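Diguanylate cyclase (Pseudomonas aeruginosa, PDB 5M3C) is a bacterial two-domain protein that joins a GGDEF domain, holding calcium and guanosine-5'-triphosphate, to a calcium-bound EAL domain. Local coordinates at residues 12-17 and 79-84; 41-46 and 124-129; 146-151 and 167-172. All coordinates share one frame; numbering follows the deposited sequence.

Interaction 1 (12-17 and 79-84). With CA (calcium ion), chain G; GTP (guanosine-5'-triphosphate), chain I.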
loop_
_atom_site.group_PDB
_atom_site.type_symbol
_atom_site.label_atom_id
_atom_site.label_comp_id
_atom_site.label_asym_id
_atom_site.label_seq_id
_atom_site.Cartn_x
_atom_site.Cartn_y
_atom_site.Cartn_z
ATOM N N PRO B 12 9.613 -34.741 26.268
ATOM C CA PRO B 12 10.286 -35.931 25.763
ATOM C C PRO B 12 11.210 -35.600 24.600
ATOM O O PRO B 12 10.804 -34.896 23.678
ATOM C CB PRO B 12 9.130 -36.817 25.280
ATOM C CG PRO B 12 7.923 -36.315 25.993
ATOM C CD PRO B 12 8.148 -34.845 26.162
ATOM N N ASN B 13 12.441 -36.099 24.650
ATOM C CA ASN B 13 13.396 -35.896 23.563
ATOM C C ASN B 13 13.054 -36.799 22.378
ATOM O O ASN B 13 12.100 -37.576 22.437
ATOM C CB ASN B 13 14.834 -36.135 24.043
ATOM C CG ASN B 13 15.063 -37.549 24.548
ATOM O OD1 ASN B 13 14.500 -38.512 24.025
ATOM N ND2 ASN B 13 15.905 -37.681 25.566
ATOM N N ARG B 14 13.833 -36.696 21.307
ATOM C CA ARG B 14 13.509 -37.391 20.063
ATOM C C ARG B 14 13.624 -38.910 20.174
ATOM O O ARG B 14 12.893 -39.638 19.504
ATOM C CB ARG B 14 14.372 -36.872 18.911
ATOM C CG ARG B 14 15.843 -37.231 18.997
ATOM C CD ARG B 14 16.598 -36.685 17.794
ATOM N NE ARG B 14 17.912 -37.303 17.642
ATOM C CZ ARG B 14 18.118 -38.500 17.099
ATOM N NH1 ARG B 14 19.350 -38.981 17.003
ATOM N NH2 ARG B 14 17.096 -39.223 16.655
ATOM N N LEU B 15 14.534 -39.392 21.013
ATOM C CA LEU B 15 14.672 -40.829 21.206
ATOM C C LEU B 15 13.368 -41.406 21.744
ATOM O O LEU B 15 12.844 -42.376 21.200
ATOM C CB LEU B 15 15.837 -41.153 22.146
ATOM C CG LEU B 15 17.243 -40.898 21.583
ATOM C CD1 LEU B 15 18.309 -41.388 22.554
ATOM C CD2 LEU B 15 17.432 -41.555 20.223
ATOM N N LEU B 16 12.838 -40.796 22.800
ATOM C CA LEU B 16 11.592 -41.261 23.410
ATOM C C LEU B 16 10.425 -41.119 22.438
ATOM O O LEU B 16 9.543 -41.980 22.367
ATOM C CB LEU B 16 11.297 -40.485 24.696
ATOM C CG LEU B 16 9.975 -40.840 25.384
ATOM C CD1 LEU B 16 9.818 -42.349 25.534
ATOM C CD2 LEU B 16 9.876 -40.157 26.739
ATOM N N PHE B 17 10.427 -40.017 21.695
ATOM C CA PHE B 17 9.423 -39.773 20.666
ATOM C C PHE B 17 9.435 -40.877 19.612
ATOM O O PHE B 17 8.380 -41.369 19.193
ATOM C CB PHE B 17 9.682 -38.418 20.006
ATOM C CG PHE B 17 8.810 -38.147 18.815
ATOM C CD1 PHE B 17 7.511 -37.696 18.981
ATOM C CD2 PHE B 17 9.289 -38.338 17.531
ATOM C CE1 PHE B 17 6.706 -37.445 17.886
ATOM C CE2 PHE B 17 8.490 -38.089 16.433
ATOM C CZ PHE B 17 7.196 -37.642 16.610
ATOM N N ALA B 79 6.903 -33.481 21.706
ATOM C CA ALA B 79 8.314 -33.664 22.018
ATOM C C ALA B 79 9.150 -32.530 21.453
ATOM O O ALA B 79 8.779 -31.911 20.459
ATOM C CB ALA B 79 8.798 -34.993 21.464
ATOM N N ARG B 80 10.276 -32.250 22.097
ATOM C CA ARG B 80 11.258 -31.350 21.513
ATOM C C ARG B 80 12.238 -32.173 20.683
ATOM O O ARG B 80 12.992 -32.986 21.216
ATOM C CB ARG B 80 11.999 -30.538 22.585
ATOM C CG ARG B 80 13.284 -29.903 22.071
ATOM C CD ARG B 80 13.424 -28.432 22.432
ATOM N NE ARG B 80 14.367 -28.198 23.524
ATOM C CZ ARG B 80 15.215 -27.170 23.581
ATOM N NH1 ARG B 80 16.033 -27.040 24.619
ATOM N NH2 ARG B 80 15.259 -26.275 22.603
ATOM N N LEU B 81 12.205 -31.968 19.370
ATOM C CA LEU B 81 13.136 -32.627 18.463
ATOM C C LEU B 81 14.542 -32.091 18.676
ATOM O O LEU B 81 15.516 -32.840 18.640
ATOM C CB LEU B 81 12.723 -32.394 17.010
ATOM C CG LEU B 81 13.524 -33.178 15.970
ATOM C CD1 LEU B 81 13.364 -34.672 16.191
ATOM C CD2 LEU B 81 13.093 -32.806 14.564
ATOM N N GLY B 82 14.632 -30.783 18.895
ATOM C CA GLY B 82 15.906 -30.122 19.133
ATOM C C GLY B 82 15.874 -28.695 18.621
ATOM O O GLY B 82 15.246 -28.408 17.599
ATOM N N GLY B 83 16.556 -27.801 19.332
ATOM C CA GLY B 83 16.566 -26.387 18.975
ATOM C C GLY B 83 15.200 -25.770 19.198
ATOM O O GLY B 83 14.553 -26.024 20.213
ATOM N N ASP B 84 14.753 -24.962 18.244
ATOM C CA ASP B 84 13.431 -24.358 18.328
ATOM C C ASP B 84 12.420 -25.203 17.566
ATOM O O ASP B 84 11.400 -24.696 17.100
ATOM C CB ASP B 84 13.452 -22.940 17.759
ATOM C CG ASP B 84 13.605 -22.918 16.251
ATOM O OD1 ASP B 84 14.269 -23.827 15.707
ATOM O OD2 ASP B 84 13.064 -21.993 15.608
HETATM CA CA CA G . 12.939 -21.399 13.431
HETATM P PG GTP I . 13.026 -19.295 10.597
HETATM O O1G GTP I . 13.654 -19.226 9.225
HETATM O O2G GTP I . 11.603 -18.798 10.664
HETATM O O3G GTP I . 13.242 -20.607 11.312
HETATM O O3B GTP I . 13.805 -18.196 11.481
HETATM P PB GTP I . 14.724 -18.615 12.736
HETATM O O1B GTP I . 15.545 -17.416 13.146
HETATM O O2B GTP I . 13.857 -19.305 13.764
HETATM O O3A GTP I . 15.708 -19.683 12.035
HETATM P PA GTP I . 16.396 -20.896 12.841
HETATM O O1A GTP I . 17.708 -21.225 12.171
HETATM O O2A GTP I . 15.370 -21.984 13.065
HETATM O "O5'" GTP I . 16.724 -20.223 14.254
HETATM C "C5'" GTP I . 16.648 -21.019 15.424
HETATM C "C4'" GTP I . 16.938 -20.119 16.607
HETATM O "O4'" GTP I . 16.532 -20.768 17.813
HETATM C "C3'" GTP I . 18.428 -19.816 16.717
HETATM O "O3'" GTP I . 18.662 -18.405 16.703
HETATM C "C2'" GTP I . 18.850 -20.421 18.040
HETATM O "O2'" GTP I . 19.782 -19.595 18.741
HETATM C "C1'" GTP I . 17.540 -20.543 18.795
HETATM N N9 GTP I . 17.611 -21.642 19.776
HETATM C C8 GTP I . 17.763 -22.950 19.508
HETATM N N7 GTP I . 17.791 -23.663 20.664
HETATM C C5 GTP I . 17.656 -22.796 21.685
HETATM C C6 GTP I . 17.603 -22.873 23.159
HETATM O O6 GTP I . 17.696 -23.975 23.737
HETATM N N1 GTP I . 17.451 -21.734 23.851
HETATM C C2 GTP I . 17.347 -20.536 23.245
HETATM N N2 GTP I . 17.195 -19.424 24.005
HETATM N N3 GTP I . 17.388 -20.393 21.898
HETATM C C4 GTP I . 17.538 -21.465 21.090
#

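Interaction 2 (41-46 and 124-129). With CA (calcium ion), chain G; GTP (guanosine-5'-triphosphate), chain I.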
loop_
_atom_site.group_PDB
_atom_site.type_symbol
_atom_site.label_atom_id
_atom_site.label_comp_id
_atom_site.label_asym_id
_atom_site.label_seq_id
_atom_site.Cartn_x
_atom_site.Cartn_y
_atom_site.Cartn_z
ATOM N N ASP B 41 8.225 -25.589 13.784
ATOM C CA ASP B 41 9.466 -24.831 13.890
ATOM C C ASP B 41 9.154 -23.363 14.169
ATOM O O ASP B 41 8.494 -22.702 13.369
ATOM C CB ASP B 41 10.265 -24.969 12.592
ATOM C CG ASP B 41 11.661 -24.379 12.691
ATOM O OD1 ASP B 41 11.830 -23.349 13.375
ATOM O OD2 ASP B 41 12.593 -24.941 12.076
ATOM N N LEU B 42 9.622 -22.858 15.306
ATOM C CA LEU B 42 9.345 -21.478 15.695
ATOM C C LEU B 42 9.760 -20.514 14.589
ATOM O O LEU B 42 10.752 -20.743 13.898
ATOM C CB LEU B 42 10.063 -21.123 17.002
ATOM C CG LEU B 42 9.590 -21.863 18.260
ATOM C CD1 LEU B 42 10.212 -21.261 19.512
ATOM C CD2 LEU B 42 8.072 -21.853 18.372
ATOM N N ASP B 43 8.992 -19.439 14.427
ATOM C CA ASP B 43 9.245 -18.450 13.378
ATOM C C ASP B 43 10.177 -17.331 13.840
ATOM O O ASP B 43 9.944 -16.699 14.870
ATOM C CB ASP B 43 7.928 -17.843 12.894
ATOM C CG ASP B 43 7.140 -18.785 12.008
ATOM O OD1 ASP B 43 7.763 -19.510 11.204
ATOM O OD2 ASP B 43 5.896 -18.793 12.108
ATOM N N ARG B 44 11.230 -17.090 13.063
ATOM C CA ARG B 44 12.161 -15.996 13.325
ATOM C C ARG B 44 12.471 -15.855 14.812
ATOM O O ARG B 44 12.336 -14.777 15.390
ATOM C CB ARG B 44 11.601 -14.684 12.770
ATOM C CG ARG B 44 11.487 -14.661 11.251
ATOM N N PHE B 45 12.896 -16.956 15.423
ATOM C CA PHE B 45 13.218 -16.979 16.845
ATOM C C PHE B 45 14.614 -16.412 17.107
ATOM O O PHE B 45 14.927 -16.015 18.231
ATOM C CB PHE B 45 13.120 -18.410 17.381
ATOM C CG PHE B 45 13.020 -18.497 18.879
ATOM C CD1 PHE B 45 11.831 -18.197 19.527
ATOM C CD2 PHE B 45 14.107 -18.894 19.638
ATOM C CE1 PHE B 45 11.733 -18.281 20.905
ATOM C CE2 PHE B 45 14.016 -18.982 21.016
ATOM C CZ PHE B 45 12.828 -18.675 21.651
ATOM N N LYS B 46 15.453 -16.377 16.071
ATOM C CA LYS B 46 16.797 -15.810 16.191
ATOM C C LYS B 46 16.715 -14.346 16.608
ATOM O O LYS B 46 17.463 -13.891 17.480
ATOM C CB LYS B 46 17.563 -15.938 14.871
ATOM N N SER B 124 5.671 -16.822 16.916
ATOM C CA SER B 124 4.872 -17.539 15.935
ATOM C C SER B 124 5.575 -18.830 15.543
ATOM O O SER B 124 6.693 -19.093 15.985
ATOM C CB SER B 124 4.655 -16.660 14.705
ATOM O OG SER B 124 3.948 -17.356 13.699
ATOM N N ALA B 125 4.923 -19.638 14.711
ATOM C CA ALA B 125 5.500 -20.907 14.284
ATOM C C ALA B 125 4.900 -21.386 12.970
ATOM O O ALA B 125 3.770 -21.043 12.629
ATOM C CB ALA B 125 5.304 -21.960 15.363
ATOM N N SER B 126 5.673 -22.180 12.236
ATOM C CA SER B 126 5.194 -22.811 11.014
ATOM C C SER B 126 5.007 -24.304 11.266
ATOM O O SER B 126 5.751 -24.908 12.037
ATOM C CB SER B 126 6.183 -22.583 9.874
ATOM O OG SER B 126 6.478 -21.206 9.738
ATOM N N VAL B 127 4.013 -24.903 10.621
ATOM C CA VAL B 127 3.668 -26.284 10.920
ATOM C C VAL B 127 3.556 -27.139 9.667
ATOM O O VAL B 127 2.844 -26.793 8.719
ATOM C CB VAL B 127 2.338 -26.371 11.690
ATOM C CG1 VAL B 127 2.077 -27.801 12.136
ATOM C CG2 VAL B 127 2.354 -25.433 12.886
ATOM N N GLY B 128 4.262 -28.265 9.676
ATOM C CA GLY B 128 4.171 -29.232 8.589
ATOM C C GLY B 128 3.475 -30.476 9.087
ATOM O O GLY B 128 3.684 -30.886 10.225
ATOM N N ILE B 129 2.638 -31.077 8.247
ATOM C CA ILE B 129 1.899 -32.275 8.646
ATOM C C ILE B 129 2.242 -33.474 7.770
ATOM O O ILE B 129 2.256 -33.370 6.545
ATOM C CB ILE B 129 0.375 -32.057 8.572
ATOM C CG1 ILE B 129 -0.021 -30.762 9.279
ATOM C CG2 ILE B 129 -0.357 -33.237 9.195
ATOM C CD1 ILE B 129 -1.497 -30.444 9.174
HETATM CA CA CA G . 12.939 -21.399 13.431
HETATM P PG GTP I . 13.026 -19.295 10.597
HETATM O O1G GTP I . 13.654 -19.226 9.225
HETATM O O2G GTP I . 11.603 -18.798 10.664
HETATM O O3G GTP I . 13.242 -20.607 11.312
HETATM O O3B GTP I . 13.805 -18.196 11.481
HETATM P PB GTP I . 14.724 -18.615 12.736
HETATM O O1B GTP I . 15.545 -17.416 13.146
HETATM O O2B GTP I . 13.857 -19.305 13.764
HETATM O O3A GTP I . 15.708 -19.683 12.035
HETATM P PA GTP I . 16.396 -20.896 12.841
HETATM O O1A GTP I . 17.708 -21.225 12.171
HETATM O O2A GTP I . 15.370 -21.984 13.065
HETATM O "O5'" GTP I . 16.724 -20.223 14.254
HETATM C "C5'" GTP I . 16.648 -21.019 15.424
HETATM C "C4'" GTP I . 16.938 -20.119 16.607
HETATM O "O4'" GTP I . 16.532 -20.768 17.813
HETATM C "C3'" GTP I . 18.428 -19.816 16.717
HETATM O "O3'" GTP I . 18.662 -18.405 16.703
HETATM C "C2'" GTP I . 18.850 -20.421 18.040
HETATM O "O2'" GTP I . 19.782 -19.595 18.741
HETATM C "C1'" GTP I . 17.540 -20.543 18.795
HETATM N N9 GTP I . 17.611 -21.642 19.776
HETATM C C8 GTP I . 17.763 -22.950 19.508
HETATM N N7 GTP I . 17.791 -23.663 20.664
HETATM C C5 GTP I . 17.656 -22.796 21.685
HETATM C C6 GTP I . 17.603 -22.873 23.159
HETATM O O6 GTP I . 17.696 -23.975 23.737
HETATM N N1 GTP I . 17.451 -21.734 23.851
HETATM C C2 GTP I . 17.347 -20.536 23.245
HETATM N N2 GTP I . 17.195 -19.424 24.005
HETATM N N3 GTP I . 17.388 -20.393 21.898
HETATM C C4 GTP I . 17.538 -21.465 21.090
#

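Interaction 3 (146-151 and 167-172)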
loop_
_atom_site.group_PDB
_atom_site.type_symbol
_atom_site.label_atom_id
_atom_site.label_comp_id
_atom_site.label_asym_id
_atom_site.label_seq_id
_atom_site.Cartn_x
_atom_site.Cartn_y
_atom_site.Cartn_z
ATOM N N ALA B 146 7.398 -34.871 7.246
ATOM C CA ALA B 146 6.767 -33.862 8.104
ATOM C C ALA B 146 7.630 -32.606 8.188
ATOM O O ALA B 146 7.121 -31.494 8.323
ATOM C CB ALA B 146 6.515 -34.421 9.495
ATOM N N ASP B 147 8.942 -32.799 8.112
ATOM C CA ASP B 147 9.896 -31.695 8.141
ATOM C C ASP B 147 9.822 -30.883 6.851
ATOM O O ASP B 147 9.827 -29.652 6.874
ATOM C CB ASP B 147 11.314 -32.241 8.328
ATOM C CG ASP B 147 12.299 -31.178 8.756
ATOM O OD1 ASP B 147 11.886 -30.228 9.457
ATOM O OD2 ASP B 147 13.491 -31.300 8.397
ATOM N N ALA B 148 9.754 -31.582 5.722
ATOM C CA ALA B 148 9.636 -30.927 4.421
ATOM C C ALA B 148 8.425 -29.996 4.383
ATOM O O ALA B 148 8.522 -28.847 3.944
ATOM C CB ALA B 148 9.537 -31.966 3.317
ATOM N N ALA B 149 7.286 -30.499 4.848
ATOM C CA ALA B 149 6.062 -29.707 4.904
ATOM C C ALA B 149 6.273 -28.448 5.737
ATOM O O ALA B 149 5.749 -27.383 5.411
ATOM C CB ALA B 149 4.921 -30.535 5.479
ATOM N N MET B 150 7.039 -28.573 6.815
ATOM C CA MET B 150 7.342 -27.422 7.654
ATOM C C MET B 150 8.129 -26.392 6.856
ATOM O O MET B 150 7.854 -25.200 6.943
ATOM C CB MET B 150 8.126 -27.839 8.900
ATOM C CG MET B 150 8.592 -26.665 9.745
ATOM S SD MET B 150 9.972 -25.767 9.008
ATOM C CE MET B 150 11.280 -26.975 9.194
ATOM N N TYR B 151 9.104 -26.851 6.076
ATOM C CA TYR B 151 9.882 -25.951 5.224
ATOM C C TYR B 151 8.995 -25.319 4.150
ATOM O O TYR B 151 9.167 -24.150 3.787
ATOM C CB TYR B 151 11.065 -26.689 4.584
ATOM C CG TYR B 151 12.244 -26.862 5.517
ATOM C CD1 TYR B 151 12.878 -25.760 6.073
ATOM C CD2 TYR B 151 12.727 -28.126 5.838
ATOM C CE1 TYR B 151 13.952 -25.908 6.927
ATOM C CE2 TYR B 151 13.803 -28.283 6.693
ATOM C CZ TYR B 151 14.410 -27.170 7.233
ATOM O OH TYR B 151 15.483 -27.310 8.081
ATOM N N GLU B 167 6.306 -33.845 -3.871
ATOM C CA GLU B 167 7.372 -32.989 -4.399
ATOM C C GLU B 167 8.092 -32.133 -3.351
ATOM O O GLU B 167 9.091 -31.483 -3.665
ATOM C CB GLU B 167 6.794 -32.064 -5.476
ATOM C CG GLU B 167 5.757 -31.076 -4.955
ATOM C CD GLU B 167 5.183 -30.183 -6.044
ATOM O OE1 GLU B 167 5.270 -30.554 -7.239
ATOM O OE2 GLU B 167 4.636 -29.108 -5.702
ATOM N N LEU B 168 7.600 -32.132 -2.116
ATOM C CA LEU B 168 8.061 -31.163 -1.116
ATOM C C LEU B 168 9.511 -31.337 -0.657
ATOM O O LEU B 168 10.192 -30.348 -0.390
ATOM C CB LEU B 168 7.137 -31.169 0.107
ATOM C CG LEU B 168 5.801 -30.441 -0.054
ATOM C CD1 LEU B 168 5.170 -30.194 1.309
ATOM C CD2 LEU B 168 5.972 -29.126 -0.798
ATOM N N THR B 169 9.977 -32.577 -0.551
ATOM C CA THR B 169 11.330 -32.840 -0.057
ATOM C C THR B 169 12.391 -32.190 -0.941
ATOM O O THR B 169 13.258 -31.466 -0.451
ATOM C CB THR B 169 11.619 -34.350 0.045
ATOM O OG1 THR B 169 11.224 -35.002 -1.168
ATOM C CG2 THR B 169 10.866 -34.962 1.213
ATOM N N TYR B 170 12.317 -32.451 -2.243
ATOM C CA TYR B 170 13.274 -31.894 -3.201
ATOM C C TYR B 170 13.325 -30.366 -3.142
ATOM O O TYR B 170 14.404 -29.767 -3.110
ATOM C CB TYR B 170 12.923 -32.345 -4.620
ATOM C CG TYR B 170 13.665 -31.595 -5.704
ATOM C CD1 TYR B 170 14.924 -32.006 -6.129
ATOM C CD2 TYR B 170 13.106 -30.473 -6.302
ATOM C CE1 TYR B 170 15.605 -31.321 -7.121
ATOM C CE2 TYR B 170 13.778 -29.779 -7.294
ATOM C CZ TYR B 170 15.026 -30.205 -7.702
ATOM O OH TYR B 170 15.693 -29.512 -8.690
ATOM N N LEU B 171 12.151 -29.743 -3.132
ATOM C CA LEU B 171 12.048 -28.288 -3.068
ATOM C C LEU B 171 12.783 -27.741 -1.851
ATOM O O LEU B 171 13.454 -26.711 -1.929
ATOM C CB LEU B 171 10.582 -27.853 -3.007
ATOM C CG LEU B 171 9.684 -28.264 -4.174
ATOM C CD1 LEU B 171 8.236 -27.922 -3.857
ATOM C CD2 LEU B 171 10.126 -27.600 -5.468
ATOM N N ALA B 172 12.645 -28.439 -0.727
ATOM C CA ALA B 172 13.264 -28.023 0.525
ATOM C C ALA B 172 14.781 -28.105 0.444
ATOM O O ALA B 172 15.476 -27.178 0.860
ATOM C CB ALA B 172 12.756 -28.880 1.672
#

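Interaction 1 (12-17 and 79-84)
Phe17 meets Ala79 and Arg14 meets Leu81, each with a first torsion that places its side chain. Phe17 CB already sits 3.8 Å from Ala79 CB, and chi1 of 173°, with CG on the far side from the backbone N, keeps CG and CD1 near the same methyl. In Arg14, chi1 of 69° lodges CG between N and the carbonyl carbon; the extended chain then crosses Leu81, whose CD1 lies 3.6 Å from Arg14 CB, and its guanidinium goes on to a salt bridge with Glu18. The backbones meet through one weak hydrogen bond, Arg80 N to Pro12 O at 3.1 Å. Next to it Asn13 is the N-cap: its OD1 accepts from Leu16 N at 3.1 Å, almost straight at 172°, which caps the first turn. Past the strand, the Arg80 guanidinium turns an edge to Gly83 O and to O6 of the guanosine-5'-triphosphate, while NE is tied to Asp6. Asp84 OD2 binds the calcium ion at 2.3 Å. Leu81 and Gly82 form a classic beta bulge opposite Glu85, and the Gly-Gly-Asp-Glu-Phe sequence of 82-86 makes this the signature hairpin of a GGDEF domain.

Interaction 2 (41-46 and 124-129)
Asp43, Ser124 and Ser126 lock the end of strand 35-43 against strand 119-132, an antiparallel pairing within the sheet of the GGDEF domain, which belongs to the nucleotide cyclase clan. The backbone evidence is a hydrogen-bonded pair, Asp41 with Ser126, in which Asp41 N reaches Ser126 O at 3.1 Å and Ser126 N reaches Asp41 O at 3.1 Å. Leu42 and Ala125 follow as a non-hydrogen-bonded pair, the Leu42 CD2 methyl resting on Ala125 CB. Asp43 N also donates to Ser124 O (2.8 Å).

The Asp43 carboxylate bridges the two serines. Its chi1 of -75° sets CG beside the backbone N, from where each oxygen takes one hydroxyl. Ser126 OG donates to Asp43 OD1 at 2.6 Å through the syn lone pair, and Ser124 OG donates to Asp43 OD2 at 2.9 Å through the anti lone pair. OD1 also pairs with Lys154 and OD2 accepts from Ser159 N, so this buried group is held by several partners; Lys154 NZ also bonds Asp41 O and Leu42 O.

The strand end held here carries the metal and phosphate site. Asp41 OD1 and Leu42 O bind calcium, Asp84 from the neighbouring hairpin adds another ligand, and three phosphate oxygens of guanosine-5'-triphosphate complete the set. Backbone N-H groups of Arg44, Phe45 and Lys46, just before and at the start of helix 45-52, hold the phosphates. Beside them the Phe45 ring turns its edge to the sugar, CD2 lying 3.6 Å from O4' of guanosine-5'-triphosphate.

Interaction 3 (146-151 and 167-172)
Leu168 and Ala148 meet where the first turn of helix 168-187 leans on the middle of helix 139-155. The short axial segments approach to 8.6 Å and cross at 58°, and Ala148 and Thr169 mark the closest backbone approach, 5.2 Å between their CA atoms.

Followed outward, the Leu168 side chain begins with CB, 4.1 Å from Ala148 CB. CG then lies beside the backbone N and opposite the carbonyl carbon (chi1 -77°), which carries the fork of the side chain across the partner helix, toward Ala149. From there CD1 drops onto the backbone of that residue, 3.7 Å from Ala149 CA, and touches the Ala149 methyl and N more loosely. The leucine therefore straddles two consecutive small residues, its root on Ala148 and its tip on Ala149. Arg152, one turn further along the same helix, also packs against it.

Ala148 CB is shared: besides Leu168 it meets Thr169, with CG2 of that threonine 3.9 Å away, and Asn145 touches the threonine as well. One turn further along each helix a second point of contact forms, where Ala172 CB lies 4.0 Å from Tyr151 CB. Within its own helix, the Tyr151 ring has the Met150 CE methyl over the centre of one face. Met150 itself points to the strands, packing on Phe39, Asp41 and Glu85, so helix 139-155 is sandwiched between the sheet and helix 168-187.

No hydrogen bond crosses the interface. The closest contacts are carbon to carbon, mostly through methyl groups, which implies that the helices are held here by non-directional packing rather than any polar bond; the alanines probably allow the close approach of the short axes.

From the N terminus, the turn leading into helix 14-31, with its first residues, opens interaction 1, and strand 35-43 opens interaction 2. Interaction 1 closes its loop at strand 77-82, interaction 2 only at strand 119-132, so the two cross without nesting. They meet directly: Asp84 O probably accepts a hydrogen bond from Leu42 N, and interactions 1 and 2 each contribute ligands to one calcium ion beside the nucleotide. Interaction 3 follows in series, closing a short loop around strand 161-163. It touches interaction 2 where Ala149 CB lies 3.5 Å from Gly128 CA, but does not touch interaction 1. Together they tie the first helix, the sheet and helix 139-155 to helix 168-187, after which the eight-stranded sheet begins.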